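Local coordinates for protein hydroxyethylphosphonate dioxygenase (Streptomyces albus, PDB 6B9R) that binds iron and 2-hydroxyethylphosphonate and probably uses dioxygen to cleave the carbon-carbon bond of this substrate, yielding hydroxymethylphosphonate, at residues A[47-51]-A[52-56]; A[266-269]-A[270-274]. One frame throughout, in Å; residues are numbered along the deposited sequence.

Contact 1 of 2, residues A[47-51]-A[52-56]; sequences GDYVS and GRLPI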
ATOM      1  N   GLY A  47      19.939   9.340 -22.250  1.00 26.44           N
ATOM      2  CA  GLY A  47      19.237  10.603 -22.115  1.00 25.47           C
ATOM      3  C   GLY A  47      18.109  10.781 -23.112  1.00 30.35           C
ATOM      4  O   GLY A  47      17.145  11.495 -22.835  1.00 33.41           O
ATOM      5  N   ASP A  48      18.203  10.134 -24.281  1.00 25.09           N
ATOM      6  CA  ASP A  48      17.113  10.232 -25.251  1.00 27.96           C
ATOM      7  C   ASP A  48      15.883   9.445 -24.813  1.00 29.90           C
ATOM      8  O   ASP A  48      14.755   9.814 -25.162  1.00 30.86           O
ATOM      9  CB  ASP A  48      17.580   9.752 -26.615  1.00 33.11           C
ATOM     10  CG  ASP A  48      18.667  10.635 -27.191  1.00 43.34           C
ATOM     11  OD1 ASP A  48      18.493  11.872 -27.181  1.00 45.02           O
ATOM     12  OD2 ASP A  48      19.700  10.097 -27.624  1.00 50.07           O
ATOM     13  N   TYR A  49      16.075   8.360 -24.066  1.00 27.47           N
ATOM     14  CA  TYR A  49      14.934   7.622 -23.532  1.00 22.25           C
ATOM     15  C   TYR A  49      14.353   8.310 -22.307  1.00 27.90           C
ATOM     16  O   TYR A  49      13.132   8.308 -22.101  1.00 29.15           O
ATOM     17  CB  TYR A  49      15.354   6.195 -23.186  1.00 22.51           C
ATOM     18  CG  TYR A  49      15.712   5.397 -24.401  1.00 24.14           C
ATOM     19  CD1 TYR A  49      14.724   4.787 -25.159  1.00 22.10           C
ATOM     20  CD2 TYR A  49      17.030   5.289 -24.821  1.00 29.22           C
ATOM     21  CE1 TYR A  49      15.034   4.066 -26.281  1.00 27.16           C
ATOM     22  CE2 TYR A  49      17.355   4.574 -25.955  1.00 27.83           C
ATOM     23  CZ  TYR A  49      16.350   3.959 -26.677  1.00 35.56           C
ATOM     24  OH  TYR A  49      16.647   3.238 -27.804  1.00 41.00           O
ATOM     25  N   VAL A  50      15.215   8.891 -21.481  1.00 21.84           N
ATOM     26  CA  VAL A  50      14.750   9.560 -20.276  1.00 24.49           C
ATOM     27  C   VAL A  50      14.108  10.907 -20.599  1.00 30.68           C
ATOM     28  O   VAL A  50      13.201  11.348 -19.887  1.00 32.86           O
ATOM     29  CB  VAL A  50      15.925   9.684 -19.295  1.00 33.12           C
ATOM     30  CG1 VAL A  50      15.657  10.756 -18.260  1.00 39.34           C
ATOM     31  CG2 VAL A  50      16.172   8.334 -18.621  1.00 28.99           C
ATOM     32  N   SER A  51      14.526  11.562 -21.681  1.00 34.38           N
ATOM     33  CA  SER A  51      13.957  12.855 -22.035  1.00 39.83           C
ATOM     34  C   SER A  51      12.685  12.736 -22.854  1.00 46.87           C
ATOM     35  O   SER A  51      11.930  13.711 -22.939  1.00 45.00           O
ATOM     36  CB  SER A  51      14.966  13.682 -22.827  1.00 31.65           C
ATOM     37  OG  SER A  51      15.034  13.211 -24.161  1.00 36.40           O
ATOM     38  N   GLY A  52      12.453  11.592 -23.492  1.00 43.61           N
ATOM     39  CA  GLY A  52      11.298  11.400 -24.341  1.00 43.30           C
ATOM     40  C   GLY A  52      11.580  11.460 -25.825  1.00 45.39           C
ATOM     41  O   GLY A  52      10.660  11.230 -26.619  1.00 47.15           O
ATOM     42  N   ARG A  53      12.822  11.764 -26.226  1.00 44.61           N
ATOM     43  CA  ARG A  53      13.157  11.814 -27.647  1.00 45.20           C
ATOM     44  C   ARG A  53      13.013  10.447 -28.309  1.00 41.64           C
ATOM     45  O   ARG A  53      12.736  10.364 -29.511  1.00 45.93           O
ATOM     46  CB  ARG A  53      14.582  12.347 -27.841  1.00 52.23           C
ATOM     47  CG  ARG A  53      15.010  12.456 -29.301  1.00 63.54           C
ATOM     48  CD  ARG A  53      16.441  11.984 -29.514  1.00 71.98           C
ATOM     49  NE  ARG A  53      16.694  11.589 -30.899  1.00 77.30           N
ATOM     50  CZ  ARG A  53      17.860  11.132 -31.346  1.00 81.50           C
ATOM     51  NH1 ARG A  53      17.998  10.796 -32.621  1.00 83.36           N
ATOM     52  NH2 ARG A  53      18.891  11.015 -30.519  1.00 81.45           N
ATOM     53  N   LEU A  54      13.207   9.370 -27.551  1.00 32.39           N
ATOM     54  CA  LEU A  54      12.981   8.032 -28.060  1.00 31.21           C
ATOM     55  C   LEU A  54      11.922   7.327 -27.221  1.00 30.91           C
ATOM     56  O   LEU A  54      11.946   7.420 -25.989  1.00 30.37           O
ATOM     57  CB  LEU A  54      14.269   7.200 -28.051  1.00 34.49           C
ATOM     58  CG  LEU A  54      15.377   7.648 -29.002  1.00 39.08           C
ATOM     59  CD1 LEU A  54      16.631   6.857 -28.725  1.00 31.23           C
ATOM     60  CD2 LEU A  54      14.944   7.468 -30.450  1.00 43.55           C
ATOM     61  N   PRO A  55      10.993   6.614 -27.849  1.00 31.99           N
ATOM     62  CA  PRO A  55       9.942   5.950 -27.078  1.00 29.87           C
ATOM     63  C   PRO A  55      10.511   4.779 -26.302  1.00 29.20           C
ATOM     64  O   PRO A  55      11.479   4.136 -26.714  1.00 27.62           O
ATOM     65  CB  PRO A  55       8.951   5.475 -28.146  1.00 28.97           C
ATOM     66  CG  PRO A  55       9.566   5.846 -29.488  1.00 33.36           C
ATOM     67  CD  PRO A  55      10.996   6.181 -29.254  1.00 35.05           C
ATOM     68  N   ILE A  56       9.905   4.515 -25.155  1.00 24.26           N
ATOM     69  CA  ILE A  56      10.259   3.350 -24.363  1.00 24.07           C
ATOM     70  C   ILE A  56       9.325   2.223 -24.772  1.00 30.19           C
ATOM     71  O   ILE A  56       8.107   2.317 -24.585  1.00 34.34           O
ATOM     72  CB  ILE A  56      10.166   3.652 -22.865  1.00 19.31           C
ATOM     73  CG1 ILE A  56      11.247   4.660 -22.494  1.00 21.10           C
ATOM     74  CG2 ILE A  56      10.315   2.363 -22.048  1.00 19.48           C
ATOM     75  CD1 ILE A  56      11.056   5.216 -21.113  1.00 21.54           C
TER
HETATM   76  O   HOH W   1      10.977   8.178 -23.569  1.00 25.81           O
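L54 folds back onto D48 and Y49 at the C-terminal capping turn of helix 46-51. G52, the first residue to leave the helical conformation, has a positive phi of 103°, where a CB would jam against S51 O; glycine has none. The reversal brings L54 N to D48 O, a 2.9 Å hydrogen bond arriving from above the carbonyl plane. Three of the L54 side-chain carbons meet the helix. CB lies 3.7 Å from Y49 CE1, and CG faces D48 CB at 3.9 Å. With CG anti to the carbonyl carbon (chi1 -67°), CD1 touches D48 CB at 3.7 Å and reaches over one face of the Y49 ring, a CH-pi contact displaced toward CZ. P55 O lies in the plane of that ring, at its CE1 edge. The ring also touches L21 of helix 10-27 and L60 of helix 58-67; a serine here would probably leave L54 CD1 without its supporting face and open a gap beside L21 and L60. At the surface, D48 OD2 forms a 3.1 Å salt bridge with NH2 of the poorly ordered R53. One water bridges the two sides, donating to Y49 O at 2.6 Å and L54 O at 2.7 Å.

Contact 2 of 2, residues A[266-269]-A[270-274]; sequences RVAA and LCRTP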
ATOM      1  N   ARG A 266       3.643  -9.694  32.891  1.00 25.41           N
ATOM      2  CA  ARG A 266       2.642  -8.888  32.199  1.00 22.65           C
ATOM      3  C   ARG A 266       2.846  -8.924  30.689  1.00 23.43           C
ATOM      4  O   ARG A 266       1.878  -9.085  29.937  1.00 25.74           O
ATOM      5  CB  ARG A 266       2.677  -7.450  32.724  1.00 21.95           C
ATOM      6  CG  ARG A 266       1.643  -6.519  32.094  1.00 24.53           C
ATOM      7  CD  ARG A 266       0.216  -7.025  32.279  1.00 24.82           C
ATOM      8  NE  ARG A 266      -0.761  -6.041  31.816  1.00 28.56           N
ATOM      9  CZ  ARG A 266      -2.017  -6.321  31.470  1.00 29.79           C
ATOM     10  NH1 ARG A 266      -2.475  -7.568  31.531  1.00 25.17           N
ATOM     11  NH2 ARG A 266      -2.818  -5.348  31.061  1.00 27.01           N
ATOM     12  N   VAL A 267       4.094  -8.797  30.221  1.00 21.11           N
ATOM     13  CA  VAL A 267       4.343  -8.860  28.782  1.00 20.53           C
ATOM     14  C   VAL A 267       3.896 -10.207  28.224  1.00 22.50           C
ATOM     15  O   VAL A 267       3.281 -10.282  27.151  1.00 20.75           O
ATOM     16  CB  VAL A 267       5.827  -8.572  28.471  1.00 24.38           C
ATOM     17  CG1 VAL A 267       6.076  -8.590  26.956  1.00 25.41           C
ATOM     18  CG2 VAL A 267       6.243  -7.229  29.058  1.00 21.98           C
ATOM     19  N   ALA A 268       4.172 -11.291  28.957  1.00 27.02           N
ATOM     20  CA  ALA A 268       3.749 -12.608  28.499  1.00 27.82           C
ATOM     21  C   ALA A 268       2.232 -12.698  28.428  1.00 23.00           C
ATOM     22  O   ALA A 268       1.675 -13.188  27.438  1.00 26.38           O
ATOM     23  CB  ALA A 268       4.312 -13.693  29.418  1.00 27.36           C
ATOM     24  N   ALA A 269       1.550 -12.204  29.460  1.00 22.68           N
ATOM     25  CA  ALA A 269       0.091 -12.224  29.477  1.00 26.56           C
ATOM     26  C   ALA A 269      -0.494 -11.410  28.327  1.00 28.78           C
ATOM     27  O   ALA A 269      -1.478 -11.826  27.703  1.00 26.25           O
ATOM     28  CB  ALA A 269      -0.416 -11.704  30.821  1.00 25.50           C
ATOM     29  N   LEU A 270       0.103 -10.252  28.018  1.00 22.72           N
ATOM     30  CA  LEU A 270      -0.402  -9.465  26.900  1.00 19.97           C
ATOM     31  C   LEU A 270      -0.188 -10.171  25.566  1.00 22.55           C
ATOM     32  O   LEU A 270      -0.959  -9.952  24.627  1.00 25.09           O
ATOM     33  CB  LEU A 270       0.255  -8.080  26.882  1.00 25.13           C
ATOM     34  CG  LEU A 270      -0.107  -7.164  28.053  1.00 22.64           C
ATOM     35  CD1 LEU A 270       0.778  -5.932  28.066  1.00 25.41           C
ATOM     36  CD2 LEU A 270      -1.584  -6.771  27.985  1.00 20.51           C
ATOM     37  N   CYS A 271       0.842 -11.019  25.455  1.00 22.88           N
ATOM     38  CA  CYS A 271       1.044 -11.761  24.217  1.00 24.60           C
ATOM     39  C   CYS A 271      -0.021 -12.829  23.998  1.00 25.35           C
ATOM     40  O   CYS A 271      -0.208 -13.275  22.860  1.00 28.32           O
ATOM     41  CB  CYS A 271       2.445 -12.392  24.200  1.00 20.58           C
ATOM     42  SG  CYS A 271       3.751 -11.174  23.903  1.00 27.00           S
ATOM     43  N   ARG A 272      -0.749 -13.215  25.044  1.00 26.40           N
ATOM     44  CA  ARG A 272      -1.683 -14.333  24.987  1.00 29.13           C
ATOM     45  C   ARG A 272      -3.142 -13.901  24.993  1.00 29.47           C
ATOM     46  O   ARG A 272      -4.021 -14.747  25.187  1.00 30.83           O
ATOM     47  CB  ARG A 272      -1.450 -15.281  26.164  1.00 35.29           C
ATOM     48  CG  ARG A 272      -0.087 -15.932  26.209  1.00 37.55           C
ATOM     49  CD  ARG A 272      -0.032 -16.955  27.341  1.00 42.78           C
ATOM     50  NE  ARG A 272       0.544 -16.426  28.577  1.00 46.69           N
ATOM     51  CZ  ARG A 272      -0.158 -16.054  29.645  1.00 51.44           C
ATOM     52  NH1 ARG A 272       0.474 -15.593  30.717  1.00 44.80           N
ATOM     53  NH2 ARG A 272      -1.483 -16.143  29.646  1.00 53.52           N
ATOM     54  N   THR A 273      -3.430 -12.618  24.815  1.00 24.06           N
ATOM     55  CA  THR A 273      -4.822 -12.215  24.863  1.00 25.56           C
ATOM     56  C   THR A 273      -5.155 -11.292  23.697  1.00 22.11           C
ATOM     57  O   THR A 273      -4.307 -10.510  23.253  1.00 25.21           O
ATOM     58  CB  THR A 273      -5.149 -11.525  26.198  1.00 26.71           C
ATOM     59  OG1 THR A 273      -6.531 -11.151  26.212  1.00 28.77           O
ATOM     60  CG2 THR A 273      -4.287 -10.286  26.419  1.00 24.58           C
ATOM     61  N   PRO A 274      -6.374 -11.381  23.165  1.00 24.44           N
ATOM     62  CA  PRO A 274      -6.790 -10.430  22.126  1.00 25.72           C
ATOM     63  C   PRO A 274      -7.055  -9.041  22.660  1.00 21.40           C
ATOM     64  O   PRO A 274      -6.986  -8.080  21.884  1.00 21.27           O
ATOM     65  CB  PRO A 274      -8.066 -11.063  21.557  1.00 23.63           C
ATOM     66  CG  PRO A 274      -8.572 -11.920  22.665  1.00 29.09           C
ATOM     67  CD  PRO A 274      -7.377 -12.434  23.391  1.00 25.45           C
TER
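R266 lays its guanidinium over L270, one turn further along helix 264-271 of the Cro/C1-type helix-turn-helix region. Its chain starts out extended (chi1 -178°) and bends at chi2 (58°), which brings the group back across the leucine: L270 CD2 sits over the centre of one guanidinium face, 3.5 Å from R266 CZ. Arginine suits this place because its flat face accepts a methyl while NE forms a salt bridge with E281. In the backbone, L270 N donates to R266 O at 2.9 Å in a regular helical bond.

V267 turns its buried side chain from the second segment toward L256 and A257 of helix 253-260, the kind of place a compact branched residue fills well. Its carbonyl O takes the N-H of C271 at 3.1 Å. That N-H also makes a weak bond to A268 O, consistent with the helix tightening toward 3-10 spacing.

A268 and A269 are small enough for R272 to curl back beside them. Bent at chi3 (-96°), R272 brings one guanidinium face over A269 CA, with NH1 3.6 Å from that carbon, and A268 O faces the group too. A269 O accepts R272 N at 3.1 Å from well above the carbonyl plane, a bond spanning three residues and the stronger evidence of that tightening, and T273 CG2 packs against the same oxygen.

R266 thus lends its flat face to a leucine methyl, whereas R272 lays its face on the backbone at A269 CA and A268 O, where its positive charge would probably offset part of the negative end of the helix dipole.

In the fold
Contacts 1 and 2 come in series along the chain and lie far apart, with centres 57 Å from each other and nearest atoms about 48 Å. Each sits at the C-terminal end of a short helix: contact 1 where helix 46-51, packed among helices 10-27 and 58-67, gives way to a loop, contact 2 at the end of helix 264-271 in the Cro/C1-type range. Between them in sequence come most strands of the antiparallel sheet whose outermost strands are 99-103 and 307-310, and also the iron ligands H149, Q153 and H190. Both lie over 30 Å from the centre of the chain. They share no helix, neither lies on a strand, and each ends a helix within its own helical region.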